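D-2-hydroxyacid dehydrogensase protein (Ketogulonicigenium vulgare, PDB 4LSW) probably catalyses the NAD(P)-dependent interconversion of D-2-hydroxy acids and 2-oxo acids. Local coordinates at residues A57-I62 with L83-E88; G149-G154 with S172-A177. All coordinates share one frame; numbering follows the deposited sequence.

How the contacts relate
Contacts 1 and 2 sample the two halves of this chain, which is built on a mixed sheet and a parallel sheet, each with helices packed on it. Contact 1 joins helices 59-63 and 83-89, which pack side by side on the mixed sheet holding strand 70-74. Contact 2 joins neighbouring strands 147-151 and 170-174 of the seven-stranded parallel sheet in the probable NAD-binding domain. Their centres are 33 Å apart and their nearest atoms about 19 Å, so neither touches the other, and along the chain contact 1 is complete before contact 2 begins. Contact 2, with its glycine-rich turn, lies where a dinucleotide is bound in related enzymes; contact 1 sits at the periphery, its centre about 24 Å from the centre of the chain.

Contact 1: residues A57-I62 with L83-E88; sequences ASRALI and LAACRE
Two neighbouring helices, 59-63 and 83-89, meet through the side chains of Arg-59 and Ile-62 on one and Ala-85, Cys-86 and Glu-88 on the other. The outer part of the contact is a bidentate salt bridge, in which Arg-59 presents its two terminal nitrogens end-on to the Glu-88 carboxylate. Arg-59 NH1 lies 2.8 Å from Glu-88 OE1, with an N-H...O angle of 166°, and meets that oxygen on its syn side. The second bond, from Arg-59 NH2 to Glu-88 OE2, measures 3.0 Å and arrives from above the carboxylate plane. The guanidinium and carboxylate planes are 44° apart. With CG anti to the backbone N (chi1 175°), the arginine reaches out from its own helix, and a bend at chi3 swings the guanidinium across the neighbouring one, where Ala-85 CB covers the centre of one face.

Helix 59-63, strand 70-74 and helix 83-89 follow one another in the chain, the strand lying in the six-stranded mixed sheet, and its Ile-71 touches both Ile-62 and Cys-86 on the sheet side. This inner layer is apolar. Ile-62 CD1 packs 3.8 Å from Ala-85 CB and 4.0 Å from Cys-86 SG, so the small alanine methyl serves both the isoleucine and the arginine, whose CZ is 4.0 Å from Ala-85 CB. Asp-82 adds a weak, long ion pair to Arg-59 NE and accepts a hydrogen bond from Ala-85 N. Helix 59-63 starts at the N-cap Ser-58, whose OG accepts a hydrogen bond from Leu-61 N at 3.2 Å.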
ATOM      1  N   ALA A  57      -1.854  12.139 -13.312  1.00 12.61           N
ATOM      2  CA  ALA A  57      -2.243  12.879 -14.506  1.00 13.28           C
ATOM      3  C   ALA A  57      -1.963  14.347 -14.247  1.00 15.30           C
ATOM      4  O   ALA A  57      -2.586  14.953 -13.380  1.00 14.99           O
ATOM      5  CB  ALA A  57      -3.717  12.672 -14.811  1.00 13.81           C
ATOM      6  N   SER A  58      -1.018  14.919 -14.987  1.00 12.47           N
ATOM      7  CA  SER A  58      -0.604  16.297 -14.739  1.00 12.84           C
ATOM      8  C   SER A  58      -1.568  17.312 -15.329  1.00 13.11           C
ATOM      9  O   SER A  58      -2.384  16.985 -16.198  1.00 12.41           O
ATOM     10  CB  SER A  58       0.788  16.551 -15.319  1.00 15.15           C
ATOM     11  OG  SER A  58       0.745  16.495 -16.737  1.00 16.07           O
ATOM     12  N   ARG A  59      -1.460  18.551 -14.857  1.00 13.31           N
ATOM     13  CA  ARG A  59      -2.223  19.654 -15.428  1.00 14.21           C
ATOM     14  C   ARG A  59      -1.993  19.785 -16.932  1.00 15.16           C
ATOM     15  O   ARG A  59      -2.932  19.972 -17.689  1.00 13.95           O
ATOM     16  CB  ARG A  59      -1.873  20.969 -14.720  1.00 15.80           C
ATOM     17  CG  ARG A  59      -2.545  22.180 -15.346  1.00 19.19           C
ATOM     18  CD  ARG A  59      -2.290  23.457 -14.552  1.00 20.59           C
ATOM     19  NE  ARG A  59      -2.940  23.440 -13.243  1.00 19.56           N
ATOM     20  CZ  ARG A  59      -4.190  23.834 -13.030  1.00 17.85           C
ATOM     21  NH1 ARG A  59      -4.930  24.262 -14.044  1.00 21.01           N
ATOM     22  NH2 ARG A  59      -4.703  23.793 -11.807  1.00 22.16           N
ATOM     23  N   ALA A  60      -0.741  19.671 -17.366  1.00 15.58           N
ATOM     24  CA  ALA A  60      -0.436  19.834 -18.783  1.00 16.04           C
ATOM     25  C   ALA A  60      -1.101  18.732 -19.605  1.00 14.54           C
ATOM     26  O   ALA A  60      -1.599  18.979 -20.701  1.00 14.17           O
ATOM     27  CB  ALA A  60       1.062  19.865 -19.016  1.00 19.00           C
ATOM     28  N   LEU A  61      -1.115  17.514 -19.072  1.00 12.46           N
ATOM     29  CA  LEU A  61      -1.771  16.414 -19.764  1.00 10.88           C
ATOM     30  C   LEU A  61      -3.279  16.649 -19.854  1.00 11.42           C
ATOM     31  O   LEU A  61      -3.897  16.453 -20.905  1.00 12.52           O
ATOM     32  CB  LEU A  61      -1.489  15.098 -19.053  1.00 12.05           C
ATOM     33  CG  LEU A  61      -2.236  13.934 -19.685  1.00 14.27           C
ATOM     34  CD1 LEU A  61      -1.762  13.738 -21.123  1.00 14.74           C
ATOM     35  CD2 LEU A  61      -2.072  12.664 -18.868  1.00 14.02           C
ATOM     36  N   ILE A  62      -3.867  17.069 -18.742  1.00 10.87           N
ATOM     37  CA  ILE A  62      -5.283  17.406 -18.699  1.00 12.62           C
ATOM     38  C   ILE A  62      -5.612  18.515 -19.703  1.00 12.26           C
ATOM     39  O   ILE A  62      -6.624  18.443 -20.403  1.00 13.20           O
ATOM     40  CB  ILE A  62      -5.693  17.789 -17.261  1.00 10.55           C
ATOM     41  CG1 ILE A  62      -5.678  16.539 -16.376  1.00 11.35           C
ATOM     42  CG2 ILE A  62      -7.056  18.451 -17.243  1.00 14.17           C
ATOM     43  CD1 ILE A  62      -5.640  16.821 -14.884  1.00 11.48           C
ATOM     44  N   LEU A  83      -5.709  17.273  -8.797  1.00 15.06           N
ATOM     45  CA  LEU A  83      -7.113  17.412  -8.438  1.00 15.64           C
ATOM     46  C   LEU A  83      -7.660  18.810  -8.700  1.00 16.26           C
ATOM     47  O   LEU A  83      -8.820  18.956  -9.077  1.00 16.70           O
ATOM     48  CB  LEU A  83      -7.345  17.026  -6.976  1.00 16.49           C
ATOM     49  CG  LEU A  83      -6.960  15.614  -6.535  1.00 17.83           C
ATOM     50  CD1 LEU A  83      -7.511  15.338  -5.139  1.00 22.95           C
ATOM     51  CD2 LEU A  83      -7.447  14.573  -7.536  1.00 18.49           C
ATOM     52  N   ALA A  84      -6.832  19.831  -8.497  1.00 18.58           N
ATOM     53  CA  ALA A  84      -7.251  21.206  -8.754  1.00 18.81           C
ATOM     54  C   ALA A  84      -7.604  21.398 -10.230  1.00 20.17           C
ATOM     55  O   ALA A  84      -8.594  22.051 -10.568  1.00 20.97           O
ATOM     56  CB  ALA A  84      -6.172  22.191  -8.318  1.00 23.57           C
ATOM     57  N   ALA A  85      -6.785  20.823 -11.107  1.00 15.17           N
ATOM     58  CA  ALA A  85      -7.043  20.883 -12.537  1.00 16.02           C
ATOM     59  C   ALA A  85      -8.348  20.163 -12.859  1.00 15.11           C
ATOM     60  O   ALA A  85      -9.132  20.620 -13.683  1.00 18.85           O
ATOM     61  CB  ALA A  85      -5.880  20.266 -13.311  1.00 16.34           C
ATOM     62  N   CYS A  86      -8.579  19.036 -12.197  1.00 14.05           N
ATOM     63  CA  CYS A  86      -9.806  18.288 -12.410  1.00 12.23           C
ATOM     64  C   CYS A  86     -11.030  19.090 -11.991  1.00 14.63           C
ATOM     65  O   CYS A  86     -11.987  19.205 -12.749  1.00 16.17           O
ATOM     66  CB  CYS A  86      -9.768  16.953 -11.666  1.00 12.83           C
ATOM     67  SG  CYS A  86      -8.634  15.747 -12.395  1.00 14.33           S
ATOM     68  N   ARG A  87     -10.990  19.648 -10.787  1.00 17.61           N
ATOM     69  CA  ARG A  87     -12.144  20.368 -10.265  1.00 19.09           C
ATOM     70  C   ARG A  87     -12.441  21.654 -11.029  1.00 19.29           C
ATOM     71  O   ARG A  87     -13.599  22.056 -11.137  1.00 22.33           O
ATOM     72  CB  ARG A  87     -11.979  20.635  -8.773  1.00 18.55           C
ATOM     73  CG  ARG A  87     -12.061  19.366  -7.941  1.00 16.93           C
ATOM     74  CD  ARG A  87     -12.201  19.679  -6.466  1.00 20.87           C
ATOM     75  NE  ARG A  87     -12.269  18.470  -5.649  1.00 21.07           N
ATOM     76  CZ  ARG A  87     -11.235  17.940  -5.005  1.00 22.53           C
ATOM     77  NH1 ARG A  87     -10.040  18.513  -5.078  1.00 23.79           N
ATOM     78  NH2 ARG A  87     -11.397  16.839  -4.279  1.00 23.62           N
ATOM     79  N   GLU A  88     -11.401  22.292 -11.563  1.00 19.26           N
ATOM     80  CA  GLU A  88     -11.585  23.459 -12.424  1.00 20.72           C
ATOM     81  C   GLU A  88     -12.407  23.096 -13.650  1.00 22.91           C
ATOM     82  O   GLU A  88     -13.165  23.919 -14.164  1.00 26.25           O
ATOM     83  CB  GLU A  88     -10.237  24.003 -12.906  1.00 22.47           C
ATOM     84  CG  GLU A  88      -9.409  24.748 -11.881  1.00 23.99           C
ATOM     85  CD  GLU A  88      -7.986  24.988 -12.361  1.00 27.56           C
ATOM     86  OE1 GLU A  88      -7.686  24.667 -13.532  1.00 27.22           O
ATOM     87  OE2 GLU A  88      -7.166  25.485 -11.562  1.00 30.06           O
TER

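Contact 2: residues G149-G154 with S172-A177; sequences GVLGLG and SYSDIA
Side-chain torsions bring Leu-153 and Tyr-173 together: Tyr-173 CG lies between the backbone N and the carbonyl carbon (chi1 71°), while Leu-153 CG runs anti to its own N (chi1 -157°). In this beta-alpha-beta unit, whose GxGxxG-like turn is consistent with a Rossmann dinucleotide site, Leu-153 CD2 rests over the centre of the Tyr-173 ring face, 3.8 Å from the centroid, as a CH-pi contact. Parallel strands 147-151 and 170-174 are tied by alternating backbone bonds, from Val-150 N to Ser-172 O (2.9 Å), Ser-174 N to Val-150 O (3.0 Å) and Gly-152 N to Ser-174 O (2.9 Å). Beyond the strand ends Asp-175 takes over: its OD1 accepts from the following amide, Ile-176 N, at 2.7 Å, while OD2 takes the Leu-153 amide of the turn. A leucine in place of Asp-175 would probably leave the Leu-153 and Ile-176 amides without these acceptors and the turn less firmly fixed. Tyr-173 OH bonds to Lys-179 N, and Ser-174 OG to Val-188 O. The bond from Leu-153 N to Asp-175 OD2, 2.8 Å long, reaches the oxygen on its anti side, 31° out of the carboxylate plane.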
ATOM      1  N   GLY A 149       0.242  -3.512  18.798  1.00  5.09           N
ATOM      2  CA  GLY A 149      -0.336  -2.203  18.570  1.00  5.67           C
ATOM      3  C   GLY A 149      -0.536  -1.996  17.088  1.00  3.86           C
ATOM      4  O   GLY A 149       0.288  -2.419  16.279  1.00  4.92           O
ATOM      5  N   VAL A 150      -1.633  -1.341  16.737  1.00  4.95           N
ATOM      6  CA  VAL A 150      -1.927  -1.022  15.349  1.00  4.90           C
ATOM      7  C   VAL A 150      -2.003   0.494  15.193  1.00  4.94           C
ATOM      8  O   VAL A 150      -2.873   1.151  15.786  1.00  5.38           O
ATOM      9  CB  VAL A 150      -3.224  -1.702  14.887  1.00  5.54           C
ATOM     10  CG1 VAL A 150      -3.513  -1.412  13.420  1.00  6.77           C
ATOM     11  CG2 VAL A 150      -3.134  -3.216  15.121  1.00  5.29           C
ATOM     12  N   LEU A 151      -1.077   1.044  14.406  1.00  4.77           N
ATOM     13  CA  LEU A 151      -0.980   2.486  14.182  1.00  4.76           C
ATOM     14  C   LEU A 151      -1.744   2.832  12.910  1.00  5.69           C
ATOM     15  O   LEU A 151      -1.284   2.570  11.791  1.00  7.80           O
ATOM     16  CB  LEU A 151       0.484   2.912  14.086  1.00  6.01           C
ATOM     17  CG  LEU A 151       0.732   4.395  13.840  1.00  6.07           C
ATOM     18  CD1 LEU A 151       0.045   5.232  14.912  1.00  9.07           C
ATOM     19  CD2 LEU A 151       2.215   4.656  13.844  1.00 10.12           C
ATOM     20  N   GLY A 152      -2.938   3.383  13.100  1.00  6.04           N
ATOM     21  CA  GLY A 152      -3.870   3.606  12.006  1.00  7.01           C
ATOM     22  C   GLY A 152      -4.868   2.467  11.951  1.00  7.94           C
ATOM     23  O   GLY A 152      -4.523   1.366  11.518  1.00  8.87           O
ATOM     24  N   LEU A 153      -6.092   2.718  12.404  1.00  8.48           N
ATOM     25  CA  LEU A 153      -7.113   1.671  12.421  1.00  6.20           C
ATOM     26  C   LEU A 153      -8.246   1.971  11.437  1.00  6.81           C
ATOM     27  O   LEU A 153      -9.424   2.014  11.803  1.00  8.51           O
ATOM     28  CB  LEU A 153      -7.646   1.442  13.837  1.00  6.08           C
ATOM     29  CG  LEU A 153      -8.251   0.045  13.999  1.00  5.51           C
ATOM     30  CD1 LEU A 153      -7.171  -0.986  14.305  1.00  6.16           C
ATOM     31  CD2 LEU A 153      -9.332   0.054  15.063  1.00  7.73           C
ATOM     32  N   GLY A 154      -7.855   2.195  10.184  1.00  7.74           N
ATOM     33  CA  GLY A 154      -8.790   2.273   9.078  1.00  7.66           C
ATOM     34  C   GLY A 154      -9.061   0.875   8.553  1.00  8.22           C
ATOM     35  O   GLY A 154      -8.969  -0.094   9.301  1.00  9.00           O
ATOM     36  N   SER A 172      -3.970  -2.988  21.102  1.00  5.76           N
ATOM     37  CA  SER A 172      -4.249  -1.565  21.229  1.00  5.73           C
ATOM     38  C   SER A 172      -4.034  -0.894  19.881  1.00  6.53           C
ATOM     39  O   SER A 172      -3.442  -1.465  18.970  1.00  4.62           O
ATOM     40  CB  SER A 172      -3.329  -0.943  22.270  1.00  6.58           C
ATOM     41  OG  SER A 172      -1.990  -1.347  22.039  1.00  8.19           O
ATOM     42  N   TYR A 173      -4.509   0.335  19.753  1.00  5.84           N
ATOM     43  CA  TYR A 173      -4.361   1.047  18.495  1.00  5.02           C
ATOM     44  C   TYR A 173      -4.337   2.538  18.736  1.00  5.34           C
ATOM     45  O   TYR A 173      -4.806   3.018  19.775  1.00  6.03           O
ATOM     46  CB  TYR A 173      -5.503   0.703  17.533  1.00  4.76           C
ATOM     47  CG  TYR A 173      -6.856   1.272  17.918  1.00  4.94           C
ATOM     48  CD1 TYR A 173      -7.654   0.653  18.870  1.00  4.92           C
ATOM     49  CD2 TYR A 173      -7.340   2.427  17.311  1.00  5.38           C
ATOM     50  CE1 TYR A 173      -8.909   1.177  19.219  1.00  6.36           C
ATOM     51  CE2 TYR A 173      -8.583   2.953  17.644  1.00  4.64           C
ATOM     52  CZ  TYR A 173      -9.364   2.321  18.592  1.00  4.93           C
ATOM     53  OH  TYR A 173     -10.603   2.866  18.909  1.00  6.62           O
ATOM     54  N   SER A 174      -3.773   3.263  17.774  1.00  4.09           N
ATOM     55  CA  SER A 174      -3.804   4.719  17.800  1.00  6.39           C
ATOM     56  C   SER A 174      -4.319   5.239  16.469  1.00  6.44           C
ATOM     57  O   SER A 174      -4.062   4.654  15.427  1.00  6.78           O
ATOM     58  CB  SER A 174      -2.418   5.278  18.077  1.00  7.90           C
ATOM     59  OG  SER A 174      -2.467   6.695  18.236  1.00  8.87           O
ATOM     60  N   ASP A 175      -5.083   6.327  16.521  1.00  6.96           N
ATOM     61  CA  ASP A 175      -5.605   6.983  15.332  1.00  6.64           C
ATOM     62  C   ASP A 175      -6.011   8.381  15.770  1.00 10.29           C
ATOM     63  O   ASP A 175      -5.763   8.753  16.918  1.00  8.78           O
ATOM     64  CB  ASP A 175      -6.791   6.198  14.747  1.00  8.37           C
ATOM     65  CG  ASP A 175      -6.926   6.359  13.240  1.00 12.14           C
ATOM     66  OD1 ASP A 175      -6.799   7.492  12.729  1.00 13.70           O
ATOM     67  OD2 ASP A 175      -7.153   5.331  12.562  1.00 10.69           O
ATOM     68  N   ILE A 176      -6.610   9.142  14.857  1.00 11.02           N
ATOM     69  CA  ILE A 176      -7.043  10.511  15.144  1.00 11.84           C
ATOM     70  C   ILE A 176      -8.178  10.547  16.172  1.00 11.53           C
ATOM     71  O   ILE A 176      -8.351  11.533  16.899  1.00 10.95           O
ATOM     72  CB  ILE A 176      -7.470  11.245  13.851  1.00 15.92           C
ATOM     73  CG1 ILE A 176      -7.507  12.759  14.077  1.00 21.55           C
ATOM     74  CG2 ILE A 176      -8.810  10.733  13.334  1.00 18.74           C
ATOM     75  CD1 ILE A 176      -6.176  13.323  14.522  1.00 24.27           C
ATOM     76  N   ALA A 177      -8.963   9.474  16.225  1.00 10.52           N
ATOM     77  CA  ALA A 177     -10.042   9.338  17.196  1.00  9.63           C
ATOM     78  C   ALA A 177     -10.356   7.864  17.388  1.00  9.17           C
ATOM     79  O   ALA A 177      -9.993   7.041  16.538  1.00 10.70           O
ATOM     80  CB  ALA A 177     -11.290  10.072  16.703  1.00 10.29           C
TER